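Local coordinates for protein Moesin/ezrin/radixin homolog 2 (Drosophila melanogaster, PDB 7EDR) that probably acts as a membrane-associated scaffold through its three-lobed FERM domain, helping to restrain growth as Merlin proteins of other animals do, at residues D255-I260 and I271-L277; F243-E247 and N290-M295; V109-I113 and Y194-A198. One frame throughout, in Å; residues are numbered along the deposited sequence.

Overall arrangement
From the N terminus the chain first builds a ubiquitin-like lobe, then enters the helical central lobe of the FERM domain. There contact 3 closes first, joining helix 99-114 to helix 187-198 across 80 intervening residues, over half of them helical and none in a strand. Contacts 1 and 2 come later, both in the PH-like lobe. Contact 2 opens at 243-247 and closes at 290-295 on the C-terminal helix; contact 1, a hairpin between 255-260 and 271-277, is nested inside that loop and leads straight into the same helix. Contact 3 is in series with both, its centre about 23 Å from that of contact 2 and about 31 Å from that of contact 1.

Contact 1: D255-I260 and I271-L277; sequences DKKFTI and IFYSQDL
F272 has CG between its backbone N and carbonyl carbon (chi1 63°), which brings one face of the ring against F258 CB, while K257 sends CG anti to its backbone N and then runs extended beside Y273. The two phenylalanine side chains run side by side in the same direction, ring planes 13° apart, but the rings are slid apart, centroids 5.0 Å from each other, and barely overlap. F258 CB lies over one face of the F272 ring, 3.5 Å from the ring centroid in a CH-pi contact. I260 CD1 meets the rim of the same ring, close to its plane, 3.3 Å from F272 CE2. On the other face of the sheet the aliphatic part of K257 passes Y273, K257 CG lying 3.6 Å from Y273 CE2. There too T259 CG2 packs against I271 CD1.

The backbone is an antiparallel beta hairpin in the PH-like lobe, its inner strand 257-262 paired with 248-254 as well. F258 and F272 form the hydrogen-bonded pair: F258 N donates to F272 O at 2.8 Å, and F272 N returns the bond to F258 O at 3.2 Å. Further along, S274 N donates to K256 O at 2.8 Å, keeping the two segments joined just before the C-terminal helix. S274 OG is hydrogen-bonded to N280 of that helix, and D276 is its N-cap, with OD2 accepting from H278 N.

At the open end K256 bends at chi2 and chi4, crossing Q275 at about a right angle and curling back so that K256 NZ makes a salt bridge with D255 OD2 at 3.1 Å, approaching from above the carboxylate plane. F258 touches N280 and I283 of helix 277-297, while F272 touches I211 of strand 207-212 and packs on an aromatic side chain from the chain of another protein.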
ATOM      1  N   ASP C 255      24.089  -4.854 -34.065  1.00 39.04           N
ATOM      2  CA  ASP C 255      25.345  -5.594 -34.215  1.00 48.59           C
ATOM      3  C   ASP C 255      26.122  -5.449 -32.913  1.00 46.05           C
ATOM      4  O   ASP C 255      25.633  -5.906 -31.866  1.00 44.18           O
ATOM      5  CB  ASP C 255      26.071  -5.113 -35.473  1.00 51.74           C
ATOM      6  CG  ASP C 255      27.162  -6.065 -35.915  1.00 55.75           C
ATOM      7  OD1 ASP C 255      28.228  -5.571 -36.351  1.00 59.38           O
ATOM      8  OD2 ASP C 255      26.950  -7.296 -35.842  1.00 54.07           O
ATOM      9  N   LYS C 256      27.295  -4.824 -32.901  1.00 49.27           N
ATOM     10  CA  LYS C 256      28.131  -4.795 -31.712  1.00 46.74           C
ATOM     11  C   LYS C 256      27.922  -3.549 -30.871  1.00 40.31           C
ATOM     12  O   LYS C 256      28.502  -3.456 -29.784  1.00 45.22           O
ATOM     13  CB  LYS C 256      29.610  -4.898 -32.109  1.00 41.64           C
ATOM     14  CG  LYS C 256      29.909  -6.069 -33.027  1.00 47.28           C
ATOM     15  CD  LYS C 256      29.251  -7.363 -32.529  1.00 51.69           C
ATOM     16  CE  LYS C 256      29.793  -8.600 -33.260  1.00 56.23           C
ATOM     17  NZ  LYS C 256      29.433  -8.677 -34.704  1.00 60.82           N
ATOM     18  N   LYS C 257      27.101  -2.613 -31.334  1.00 37.52           N
ATOM     19  CA  LYS C 257      27.041  -1.261 -30.793  1.00 40.56           C
ATOM     20  C   LYS C 257      25.765  -1.079 -29.975  1.00 43.74           C
ATOM     21  O   LYS C 257      24.652  -1.147 -30.521  1.00 39.55           O
ATOM     22  CB  LYS C 257      27.098  -0.244 -31.930  1.00 34.17           C
ATOM     23  CG  LYS C 257      27.278   1.197 -31.497  1.00 40.73           C
ATOM     24  CD  LYS C 257      26.849   2.132 -32.621  1.00 42.70           C
ATOM     25  CE  LYS C 257      27.526   3.483 -32.530  1.00 41.93           C
ATOM     26  NZ  LYS C 257      27.099   4.352 -33.672  1.00 41.25           N
ATOM     27  N   PHE C 258      25.924  -0.840 -28.672  1.00 36.65           N
ATOM     28  CA  PHE C 258      24.798  -0.481 -27.812  1.00 38.19           C
ATOM     29  C   PHE C 258      24.611   1.031 -27.801  1.00 37.82           C
ATOM     30  O   PHE C 258      25.584   1.788 -27.666  1.00 39.25           O
ATOM     31  CB  PHE C 258      24.999  -0.981 -26.379  1.00 36.26           C
ATOM     32  CG  PHE C 258      24.369  -2.317 -26.111  1.00 32.91           C
ATOM     33  CD1 PHE C 258      23.078  -2.399 -25.622  1.00 32.71           C
ATOM     34  CD2 PHE C 258      25.065  -3.492 -26.368  1.00 35.32           C
ATOM     35  CE1 PHE C 258      22.487  -3.636 -25.387  1.00 33.27           C
ATOM     36  CE2 PHE C 258      24.491  -4.732 -26.128  1.00 31.45           C
ATOM     37  CZ  PHE C 258      23.198  -4.803 -25.638  1.00 33.98           C
ATOM     38  N   THR C 259      23.360   1.462 -27.943  1.00 33.89           N
ATOM     39  CA  THR C 259      22.987   2.857 -27.766  1.00 38.44           C
ATOM     40  C   THR C 259      22.066   2.980 -26.561  1.00 35.62           C
ATOM     41  O   THR C 259      21.063   2.258 -26.459  1.00 34.30           O
ATOM     42  CB  THR C 259      22.296   3.424 -29.004  1.00 37.89           C
ATOM     43  OG1 THR C 259      23.130   3.224 -30.155  1.00 44.22           O
ATOM     44  CG2 THR C 259      22.036   4.914 -28.796  1.00 27.26           C
ATOM     45  N   ILE C 260      22.399   3.900 -25.665  1.00 30.55           N
ATOM     46  CA  ILE C 260      21.639   4.131 -24.448  1.00 32.11           C
ATOM     47  C   ILE C 260      21.200   5.580 -24.439  1.00 32.12           C
ATOM     48  O   ILE C 260      22.043   6.486 -24.461  1.00 32.76           O
ATOM     49  CB  ILE C 260      22.455   3.790 -23.195  1.00 33.58           C
ATOM     50  CG1 ILE C 260      22.549   2.268 -23.073  1.00 31.39           C
ATOM     51  CG2 ILE C 260      21.817   4.418 -21.955  1.00 26.44           C
ATOM     52  CD1 ILE C 260      23.584   1.841 -22.130  1.00 42.02           C
ATOM     53  N   ILE C 271      27.399   5.420 -25.959  1.00 43.75           N
ATOM     54  CA  ILE C 271      27.560   4.235 -26.789  1.00 39.85           C
ATOM     55  C   ILE C 271      28.621   3.347 -26.157  1.00 38.65           C
ATOM     56  O   ILE C 271      29.534   3.825 -25.477  1.00 42.40           O
ATOM     57  CB  ILE C 271      27.935   4.637 -28.242  1.00 42.70           C
ATOM     58  CG1 ILE C 271      26.693   4.777 -29.126  1.00 42.07           C
ATOM     59  CG2 ILE C 271      28.928   3.677 -28.897  1.00 45.73           C
ATOM     60  CD1 ILE C 271      25.656   5.768 -28.653  1.00 45.36           C
ATOM     61  N   PHE C 272      28.478   2.041 -26.344  1.00 33.02           N
ATOM     62  CA  PHE C 272      29.565   1.149 -25.992  1.00 39.27           C
ATOM     63  C   PHE C 272      29.462  -0.072 -26.886  1.00 39.28           C
ATOM     64  O   PHE C 272      28.424  -0.327 -27.501  1.00 41.58           O
ATOM     65  CB  PHE C 272      29.543   0.777 -24.503  1.00 37.40           C
ATOM     66  CG  PHE C 272      28.312   0.023 -24.082  1.00 37.24           C
ATOM     67  CD1 PHE C 272      28.194  -1.344 -24.329  1.00 32.88           C
ATOM     68  CD2 PHE C 272      27.282   0.672 -23.421  1.00 36.43           C
ATOM     69  CE1 PHE C 272      27.065  -2.048 -23.935  1.00 36.58           C
ATOM     70  CE2 PHE C 272      26.145  -0.030 -23.023  1.00 35.12           C
ATOM     71  CZ  PHE C 272      26.037  -1.389 -23.278  1.00 32.80           C
ATOM     72  N   TYR C 273      30.549  -0.825 -26.966  1.00 34.60           N
ATOM     73  CA  TYR C 273      30.586  -1.962 -27.866  1.00 38.12           C
ATOM     74  C   TYR C 273      30.662  -3.252 -27.073  1.00 36.57           C
ATOM     75  O   TYR C 273      31.301  -3.317 -26.014  1.00 37.35           O
ATOM     76  CB  TYR C 273      31.758  -1.849 -28.840  1.00 42.58           C
ATOM     77  CG  TYR C 273      31.615  -0.662 -29.757  1.00 40.35           C
ATOM     78  CD1 TYR C 273      32.140   0.584 -29.409  1.00 41.98           C
ATOM     79  CD2 TYR C 273      30.914  -0.770 -30.949  1.00 42.55           C
ATOM     80  CE1 TYR C 273      31.995   1.686 -30.245  1.00 40.92           C
ATOM     81  CE2 TYR C 273      30.765   0.323 -31.797  1.00 43.47           C
ATOM     82  CZ  TYR C 273      31.308   1.547 -31.443  1.00 45.68           C
ATOM     83  OH  TYR C 273      31.142   2.629 -32.295  1.00 48.81           O
ATOM     84  N   SER C 274      29.979  -4.264 -27.582  1.00 34.83           N
ATOM     85  CA  SER C 274      29.943  -5.572 -26.951  1.00 38.94           C
ATOM     86  C   SER C 274      29.926  -6.590 -28.077  1.00 43.57           C
ATOM     87  O   SER C 274      29.059  -6.525 -28.951  1.00 43.22           O
ATOM     88  CB  SER C 274      28.722  -5.711 -26.037  1.00 32.78           C
ATOM     89  OG  SER C 274      28.434  -7.075 -25.786  1.00 35.32           O
ATOM     90  N   GLN C 275      30.874  -7.525 -28.056  1.00 43.52           N
ATOM     91  CA  GLN C 275      31.318  -8.177 -29.284  1.00 46.41           C
ATOM     92  C   GLN C 275      30.563  -9.441 -29.661  1.00 47.53           C
ATOM     93  O   GLN C 275      30.805  -9.965 -30.750  1.00 54.86           O
ATOM     94  CB  GLN C 275      32.811  -8.520 -29.199  1.00 49.11           C
ATOM     95  CG  GLN C 275      33.709  -7.318 -29.000  1.00 45.83           C
ATOM     96  CD  GLN C 275      33.559  -6.318 -30.115  1.00 49.82           C
ATOM     97  OE1 GLN C 275      33.346  -6.689 -31.278  1.00 49.45           O
ATOM     98  NE2 GLN C 275      33.643  -5.030 -29.768  1.00 49.11           N
ATOM     99  N   ASP C 276      29.690  -9.964 -28.812  1.00 44.07           N
ATOM    100  CA  ASP C 276      28.934 -11.169 -29.132  1.00 43.43           C
ATOM    101  C   ASP C 276      27.458 -10.807 -29.166  1.00 42.27           C
ATOM    102  O   ASP C 276      26.919 -10.299 -28.184  1.00 43.15           O
ATOM    103  CB  ASP C 276      29.226 -12.301 -28.135  1.00 42.57           C
ATOM    104  CG  ASP C 276      28.284 -13.530 -28.291  1.00 47.08           C
ATOM    105  OD1 ASP C 276      28.300 -14.391 -27.377  1.00 47.71           O
ATOM    106  OD2 ASP C 276      27.527 -13.671 -29.278  1.00 55.68           O
ATOM    107  N   LEU C 277      26.819 -11.047 -30.312  1.00 43.82           N
ATOM    108  CA  LEU C 277      25.416 -10.683 -30.478  1.00 44.07           C
ATOM    109  C   LEU C 277      24.530 -11.414 -29.486  1.00 40.09           C
ATOM    110  O   LEU C 277      23.582 -10.827 -28.952  1.00 43.36           O
ATOM    111  CB  LEU C 277      24.952 -10.973 -31.907  1.00 44.92           C
ATOM    112  CG  LEU C 277      25.896 -10.393 -32.940  1.00 48.72           C
ATOM    113  CD1 LEU C 277      25.519 -10.838 -34.359  1.00 52.51           C
ATOM    114  CD2 LEU C 277      25.901  -8.882 -32.831  1.00 50.48           C
TER

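Contact 2: F243-E247 and N290-M295; sequences FQWNE and NHDLYM
Q244 crosses the end of Y294 at about a right angle. Q244 NE2 comes 2.9 Å from Y294 OH, but the angle is too poor for a hydrogen bond; Q244 NE2 instead donates to N246 OD1 at 3.0 Å, within its own segment. OE1 of Q244 is hydrogen-bonded to a basic side chain from the chain of another protein. W245 follows and carries most of the contact. Its CB sits over one face of the Y294 ring, 4.0 Å from the centroid, and the indole presents its edge to that ring in an offset edge-to-face pair with planes at 66°. One indole face rests against the helix backbone at N290 and H291, while W245 NE1 is hydrogen-bonded to T224 O. The H291 ring, its CG anti to the backbone N (chi1 -180°), brings its edge to W245 O, with H291 CD2 3.6 Å away. N246 ends the contact, its CB 4.0 Å from Y294 CE1, and its ND2 is hydrogen-bonded to an aromatic side chain of the other protein. The short 3-10 turn 245-247 joins strands 241-244 and 248-254, and W245 touches V223 of strand 218-223 as well as helix 277-297 of the PH-like lobe.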
ATOM      1  N   PHE C 243      24.282   4.611 -13.735  1.00 29.93           N
ATOM      2  CA  PHE C 243      23.050   5.215 -14.225  1.00 29.59           C
ATOM      3  C   PHE C 243      21.871   4.422 -13.691  1.00 27.36           C
ATOM      4  O   PHE C 243      21.761   3.218 -13.951  1.00 24.37           O
ATOM      5  CB  PHE C 243      23.017   5.251 -15.748  1.00 27.83           C
ATOM      6  CG  PHE C 243      24.148   6.010 -16.350  1.00 31.33           C
ATOM      7  CD1 PHE C 243      25.313   5.352 -16.748  1.00 28.73           C
ATOM      8  CD2 PHE C 243      24.050   7.388 -16.538  1.00 30.98           C
ATOM      9  CE1 PHE C 243      26.373   6.066 -17.331  1.00 30.65           C
ATOM     10  CE2 PHE C 243      25.100   8.107 -17.111  1.00 32.41           C
ATOM     11  CZ  PHE C 243      26.268   7.444 -17.496  1.00 27.97           C
ATOM     12  N   GLN C 244      20.992   5.093 -12.960  1.00 25.96           N
ATOM     13  CA  GLN C 244      19.868   4.423 -12.337  1.00 25.22           C
ATOM     14  C   GLN C 244      18.757   4.174 -13.355  1.00 25.48           C
ATOM     15  O   GLN C 244      18.560   4.957 -14.283  1.00 25.94           O
ATOM     16  CB  GLN C 244      19.364   5.265 -11.165  1.00 27.47           C
ATOM     17  CG  GLN C 244      18.713   4.426 -10.079  1.00 31.01           C
ATOM     18  CD  GLN C 244      18.578   5.160  -8.773  1.00 33.45           C
ATOM     19  OE1 GLN C 244      19.409   5.010  -7.870  1.00 34.69           O
ATOM     20  NE2 GLN C 244      17.534   5.977  -8.665  1.00 28.69           N
ATOM     21  N   TRP C 245      18.021   3.067 -13.171  1.00 25.76           N
ATOM     22  CA  TRP C 245      17.017   2.661 -14.157  1.00 22.71           C
ATOM     23  C   TRP C 245      16.073   3.796 -14.522  1.00 24.57           C
ATOM     24  O   TRP C 245      15.664   3.916 -15.685  1.00 22.56           O
ATOM     25  CB  TRP C 245      16.202   1.459 -13.660  1.00 22.81           C
ATOM     26  CG  TRP C 245      16.950   0.202 -13.801  1.00 25.82           C
ATOM     27  CD1 TRP C 245      17.242  -0.717 -12.813  1.00 21.12           C
ATOM     28  CD2 TRP C 245      17.576  -0.272 -14.995  1.00 23.12           C
ATOM     29  NE1 TRP C 245      18.008  -1.733 -13.342  1.00 23.81           N
ATOM     30  CE2 TRP C 245      18.234  -1.475 -14.673  1.00 20.81           C
ATOM     31  CE3 TRP C 245      17.661   0.218 -16.305  1.00 23.88           C
ATOM     32  CZ2 TRP C 245      18.948  -2.201 -15.615  1.00 22.59           C
ATOM     33  CZ3 TRP C 245      18.366  -0.508 -17.244  1.00 19.88           C
ATOM     34  CH2 TRP C 245      19.001  -1.708 -16.896  1.00 22.20           C
ATOM     35  N   ASN C 246      15.706   4.639 -13.551  1.00 24.23           N
ATOM     36  CA  ASN C 246      14.721   5.683 -13.835  1.00 27.69           C
ATOM     37  C   ASN C 246      15.318   6.893 -14.555  1.00 25.55           C
ATOM     38  O   ASN C 246      14.565   7.794 -14.933  1.00 25.70           O
ATOM     39  CB  ASN C 246      14.045   6.143 -12.549  1.00 25.59           C
ATOM     40  CG  ASN C 246      14.947   7.019 -11.709  1.00 28.65           C
ATOM     41  OD1 ASN C 246      15.973   6.566 -11.210  1.00 32.05           O
ATOM     42  ND2 ASN C 246      14.573   8.283 -11.555  1.00 28.75           N
ATOM     43  N   GLU C 247      16.640   6.931 -14.747  1.00 26.97           N
ATOM     44  CA  GLU C 247      17.310   7.896 -15.611  1.00 27.23           C
ATOM     45  C   GLU C 247      17.428   7.423 -17.056  1.00 27.74           C
ATOM     46  O   GLU C 247      17.835   8.220 -17.918  1.00 23.03           O
ATOM     47  CB  GLU C 247      18.729   8.205 -15.093  1.00 23.53           C
ATOM     48  CG  GLU C 247      18.804   8.553 -13.624  1.00 27.84           C
ATOM     49  CD  GLU C 247      20.225   8.751 -13.122  1.00 31.93           C
ATOM     50  OE1 GLU C 247      21.067   7.835 -13.229  1.00 32.81           O
ATOM     51  OE2 GLU C 247      20.501   9.841 -12.600  1.00 37.32           O
ATOM     52  N   ASN C 290      15.106  -6.063 -15.382  1.00 18.50           N
ATOM     53  CA  ASN C 290      15.481  -5.338 -14.171  1.00 20.47           C
ATOM     54  C   ASN C 290      14.752  -4.005 -14.080  1.00 22.48           C
ATOM     55  O   ASN C 290      14.333  -3.597 -12.989  1.00 19.54           O
ATOM     56  CB  ASN C 290      16.996  -5.134 -14.113  1.00 20.26           C
ATOM     57  CG  ASN C 290      17.717  -6.300 -13.437  1.00 18.53           C
ATOM     58  OD1 ASN C 290      17.603  -6.505 -12.219  1.00 19.40           O
ATOM     59  ND2 ASN C 290      18.467  -7.065 -14.226  1.00 16.46           N
ATOM     60  N   HIS C 291      14.565  -3.326 -15.218  1.00 24.06           N
ATOM     61  CA  HIS C 291      13.795  -2.085 -15.218  1.00 20.40           C
ATOM     62  C   HIS C 291      12.329  -2.326 -14.860  1.00 24.76           C
ATOM     63  O   HIS C 291      11.750  -1.557 -14.074  1.00 22.20           O
ATOM     64  CB  HIS C 291      13.899  -1.391 -16.568  1.00 22.34           C
ATOM     65  CG  HIS C 291      13.134  -0.113 -16.619  1.00 22.41           C
ATOM     66  ND1 HIS C 291      11.775  -0.069 -16.843  1.00 20.86           N
ATOM     67  CD2 HIS C 291      13.528   1.166 -16.412  1.00 25.22           C
ATOM     68  CE1 HIS C 291      11.368   1.185 -16.791  1.00 24.76           C
ATOM     69  NE2 HIS C 291      12.413   1.956 -16.532  1.00 23.56           N
ATOM     70  N   ASP C 292      11.715  -3.386 -15.422  1.00 19.89           N
ATOM     71  CA  ASP C 292      10.349  -3.752 -15.050  1.00 21.82           C
ATOM     72  C   ASP C 292      10.201  -3.881 -13.542  1.00 22.72           C
ATOM     73  O   ASP C 292       9.257  -3.342 -12.952  1.00 21.09           O
ATOM     74  CB  ASP C 292       9.927  -5.077 -15.693  1.00 28.08           C
ATOM     75  CG  ASP C 292       9.639  -4.971 -17.188  1.00 37.38           C
ATOM     76  OD1 ASP C 292       9.335  -3.868 -17.698  1.00 36.46           O
ATOM     77  OD2 ASP C 292       9.703  -6.033 -17.856  1.00 47.33           O
ATOM     78  N   LEU C 293      11.109  -4.626 -12.902  1.00 19.27           N
ATOM     79  CA  LEU C 293      10.947  -4.873 -11.474  1.00 19.69           C
ATOM     80  C   LEU C 293      11.278  -3.637 -10.676  1.00 20.53           C
ATOM     81  O   LEU C 293      10.711  -3.437  -9.598  1.00 20.56           O
ATOM     82  CB  LEU C 293      11.820  -6.036 -10.998  1.00 15.81           C
ATOM     83  CG  LEU C 293      11.371  -7.378 -11.546  1.00 19.90           C
ATOM     84  CD1 LEU C 293      12.363  -8.459 -11.235  1.00 19.95           C
ATOM     85  CD2 LEU C 293      10.039  -7.719 -10.945  1.00 24.56           C
ATOM     86  N   TYR C 294      12.195  -2.810 -11.189  1.00 18.43           N
ATOM     87  CA  TYR C 294      12.531  -1.564 -10.514  1.00 20.27           C
ATOM     88  C   TYR C 294      11.280  -0.713 -10.285  1.00 19.25           C
ATOM     89  O   TYR C 294      11.062  -0.196  -9.181  1.00 17.78           O
ATOM     90  CB  TYR C 294      13.583  -0.800 -11.333  1.00 18.55           C
ATOM     91  CG  TYR C 294      14.084   0.459 -10.671  1.00 19.63           C
ATOM     92  CD1 TYR C 294      13.434   1.683 -10.857  1.00 19.73           C
ATOM     93  CD2 TYR C 294      15.204   0.425  -9.833  1.00 22.78           C
ATOM     94  CE1 TYR C 294      13.889   2.845 -10.236  1.00 20.99           C
ATOM     95  CE2 TYR C 294      15.669   1.575  -9.206  1.00 20.55           C
ATOM     96  CZ  TYR C 294      15.012   2.785  -9.408  1.00 23.60           C
ATOM     97  OH  TYR C 294      15.488   3.923  -8.777  1.00 25.24           O
ATOM     98  N   MET C 295      10.437  -0.576 -11.316  1.00 18.18           N
ATOM     99  CA  MET C 295       9.198   0.182 -11.181  1.00 20.88           C
ATOM    100  C   MET C 295       8.145  -0.582 -10.387  1.00 22.07           C
ATOM    101  O   MET C 295       7.425   0.020  -9.586  1.00 19.19           O
ATOM    102  CB  MET C 295       8.649   0.545 -12.556  1.00 21.83           C
ATOM    103  CG  MET C 295       9.564   1.428 -13.377  1.00 26.47           C
ATOM    104  SD  MET C 295       9.832   3.041 -12.604  1.00 26.78           S
ATOM    105  CE  MET C 295      10.689   3.847 -13.963  1.00 27.56           C
TER

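Contact 3: V109-I113 and Y194-A198; sequences VKQSI and YLKIA
V109 and A198 make the close-fitting heart of this helix pair: V109 holds CG1 anti to its backbone N (chi1 169°), which aims that methyl across the interface to within 3.5 Å of A198 CB. I113, one turn later, brings CD1 to the same alanine methyl, A198 CB, at 4.0 Å, so A198 lies against two branched side chains of the facing helix. The other branch of V109 serves a different partner, V109 CG2 standing 3.9 Å from L195 CD2. Contact here is purely apolar and buried.

Both helices belong to the all-helical central lobe of the FERM domain, whose bundle resembles acyl-CoA-binding protein. Their segment axes stay 11.1 Å apart and are inclined at 50°, a wide separation that is bridged by side chains, above all by Y194. With its CG anti to the backbone N (chi1 -176°), Y194 lays its ring across the gap; V109 CG1 stands at the ring's edge, and I113 comes from the opposite direction, I113 CD1 3.8 Å from Y194 OH. F106, a turn before V109 on helix 99-114, meets the same ring edge-to-face, and L128 of helix 122-137 also touches Y194.

The solvent side lies at K110, which is partly exposed. CB, CG and CD run past the phenol at about a right angle, with K110 CG 3.3 Å from Y194 OH and K110 CB 3.7 Å from Y194 CZ. Past CD the lysine bends at chi3 and chi4, carrying NZ away from helix 187-198. Elsewhere Y204 touches V109 and L201 touches I113.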
ATOM      1  N   VAL C 109      22.789 -17.943  -3.832  1.00 20.73           N
ATOM      2  CA  VAL C 109      23.779 -16.946  -3.443  1.00 20.92           C
ATOM      3  C   VAL C 109      24.966 -17.605  -2.748  1.00 24.89           C
ATOM      4  O   VAL C 109      26.127 -17.237  -2.983  1.00 26.04           O
ATOM      5  CB  VAL C 109      23.132 -15.866  -2.554  1.00 21.55           C
ATOM      6  CG1 VAL C 109      24.213 -15.001  -1.954  1.00 16.59           C
ATOM      7  CG2 VAL C 109      22.139 -15.000  -3.367  1.00 18.55           C
ATOM      8  N   LYS C 110      24.701 -18.589  -1.881  1.00 24.77           N
ATOM      9  CA  LYS C 110      25.795 -19.241  -1.172  1.00 24.49           C
ATOM     10  C   LYS C 110      26.733 -19.940  -2.148  1.00 28.11           C
ATOM     11  O   LYS C 110      27.960 -19.878  -1.989  1.00 31.84           O
ATOM     12  CB  LYS C 110      25.262 -20.216  -0.113  1.00 24.23           C
ATOM     13  CG  LYS C 110      26.361 -21.050   0.578  1.00 23.04           C
ATOM     14  CD  LYS C 110      25.943 -21.611   1.936  1.00 22.34           C
ATOM     15  CE  LYS C 110      24.959 -22.770   1.809  1.00 25.34           C
ATOM     16  NZ  LYS C 110      25.402 -23.746   0.791  1.00 30.16           N
ATOM     17  N   GLN C 111      26.193 -20.560  -3.201  1.00 24.96           N
ATOM     18  CA  GLN C 111      27.098 -21.180  -4.168  1.00 30.20           C
ATOM     19  C   GLN C 111      27.890 -20.145  -4.958  1.00 30.22           C
ATOM     20  O   GLN C 111      29.042 -20.408  -5.319  1.00 33.07           O
ATOM     21  CB  GLN C 111      26.355 -22.107  -5.126  1.00 27.99           C
ATOM     22  CG  GLN C 111      27.304 -23.154  -5.720  1.00 33.77           C
ATOM     23  CD  GLN C 111      28.349 -23.694  -4.682  1.00 53.40           C
ATOM     24  OE1 GLN C 111      29.579 -23.569  -4.890  1.00 54.31           O
ATOM     25  NE2 GLN C 111      27.857 -24.299  -3.573  1.00 42.79           N
ATOM     26  N   SER C 112      27.295 -18.983  -5.243  1.00 29.34           N
ATOM     27  CA  SER C 112      28.040 -17.863  -5.818  1.00 28.96           C
ATOM     28  C   SER C 112      29.272 -17.558  -4.990  1.00 30.86           C
ATOM     29  O   SER C 112      30.364 -17.346  -5.526  1.00 30.01           O
ATOM     30  CB  SER C 112      27.165 -16.610  -5.869  1.00 22.81           C
ATOM     31  OG  SER C 112      26.346 -16.625  -7.004  1.00 40.88           O
ATOM     32  N   ILE C 113      29.092 -17.513  -3.667  1.00 26.65           N
ATOM     33  CA  ILE C 113      30.160 -17.126  -2.765  1.00 27.41           C
ATOM     34  C   ILE C 113      31.190 -18.247  -2.639  1.00 30.53           C
ATOM     35  O   ILE C 113      32.391 -18.033  -2.835  1.00 27.10           O
ATOM     36  CB  ILE C 113      29.553 -16.727  -1.411  1.00 28.93           C
ATOM     37  CG1 ILE C 113      28.723 -15.439  -1.605  1.00 28.85           C
ATOM     38  CG2 ILE C 113      30.636 -16.592  -0.367  1.00 27.88           C
ATOM     39  CD1 ILE C 113      27.962 -14.945  -0.397  1.00 19.85           C
ATOM     40  N   TYR C 194      21.825 -14.623   6.505  1.00 25.53           N
ATOM     41  CA  TYR C 194      22.870 -14.861   5.522  1.00 21.53           C
ATOM     42  C   TYR C 194      22.676 -13.965   4.295  1.00 23.27           C
ATOM     43  O   TYR C 194      23.625 -13.333   3.821  1.00 22.13           O
ATOM     44  CB  TYR C 194      22.866 -16.346   5.141  1.00 20.67           C
ATOM     45  CG  TYR C 194      23.961 -16.789   4.201  1.00 20.59           C
ATOM     46  CD1 TYR C 194      23.975 -16.393   2.874  1.00 20.02           C
ATOM     47  CD2 TYR C 194      24.967 -17.639   4.638  1.00 22.74           C
ATOM     48  CE1 TYR C 194      24.974 -16.801   2.021  1.00 22.53           C
ATOM     49  CE2 TYR C 194      25.970 -18.054   3.791  1.00 22.06           C
ATOM     50  CZ  TYR C 194      25.972 -17.632   2.490  1.00 22.29           C
ATOM     51  OH  TYR C 194      26.973 -18.041   1.649  1.00 25.88           O
ATOM     52  N   LEU C 195      21.448 -13.895   3.768  1.00 19.42           N
ATOM     53  CA  LEU C 195      21.203 -13.049   2.606  1.00 23.23           C
ATOM     54  C   LEU C 195      21.442 -11.575   2.931  1.00 22.56           C
ATOM     55  O   LEU C 195      22.028 -10.843   2.124  1.00 22.03           O
ATOM     56  CB  LEU C 195      19.787 -13.267   2.075  1.00 22.60           C
ATOM     57  CG  LEU C 195      19.607 -14.630   1.421  1.00 26.05           C
ATOM     58  CD1 LEU C 195      18.123 -14.984   1.221  1.00 22.81           C
ATOM     59  CD2 LEU C 195      20.364 -14.681   0.097  1.00 20.52           C
ATOM     60  N   LYS C 196      21.024 -11.122   4.121  1.00 23.23           N
ATOM     61  CA  LYS C 196      21.243  -9.722   4.489  1.00 24.38           C
ATOM     62  C   LYS C 196      22.720  -9.334   4.449  1.00 24.94           C
ATOM     63  O   LYS C 196      23.051  -8.182   4.153  1.00 27.43           O
ATOM     64  CB  LYS C 196      20.657  -9.445   5.866  1.00 24.38           C
ATOM     65  CG  LYS C 196      19.205  -9.001   5.804  1.00 32.11           C
ATOM     66  CD  LYS C 196      18.721  -8.498   7.152  1.00 38.14           C
ATOM     67  CE  LYS C 196      18.074  -9.614   7.937  1.00 41.15           C
ATOM     68  NZ  LYS C 196      17.595  -9.113   9.241  1.00 45.17           N
ATOM     69  N   ILE C 197      23.618 -10.273   4.718  1.00 22.10           N
ATOM     70  CA  ILE C 197      25.040  -9.988   4.607  1.00 19.39           C
ATOM     71  C   ILE C 197      25.544 -10.192   3.187  1.00 23.60           C
ATOM     72  O   ILE C 197      26.355  -9.400   2.697  1.00 25.53           O
ATOM     73  CB  ILE C 197      25.805 -10.846   5.632  1.00 24.69           C
ATOM     74  CG1 ILE C 197      25.738 -10.134   6.978  1.00 26.07           C
ATOM     75  CG2 ILE C 197      27.261 -11.065   5.200  1.00 18.24           C
ATOM     76  CD1 ILE C 197      25.957 -10.983   8.061  1.00 26.60           C
ATOM     77  N   ALA C 198      25.066 -11.230   2.494  1.00 22.30           N
ATOM     78  CA  ALA C 198      25.458 -11.417   1.101  1.00 21.35           C
ATOM     79  C   ALA C 198      25.074 -10.214   0.253  1.00 26.64           C
ATOM     80  O   ALA C 198      25.831  -9.809  -0.636  1.00 28.89           O
ATOM     81  CB  ALA C 198      24.827 -12.678   0.524  1.00 21.44           C
TER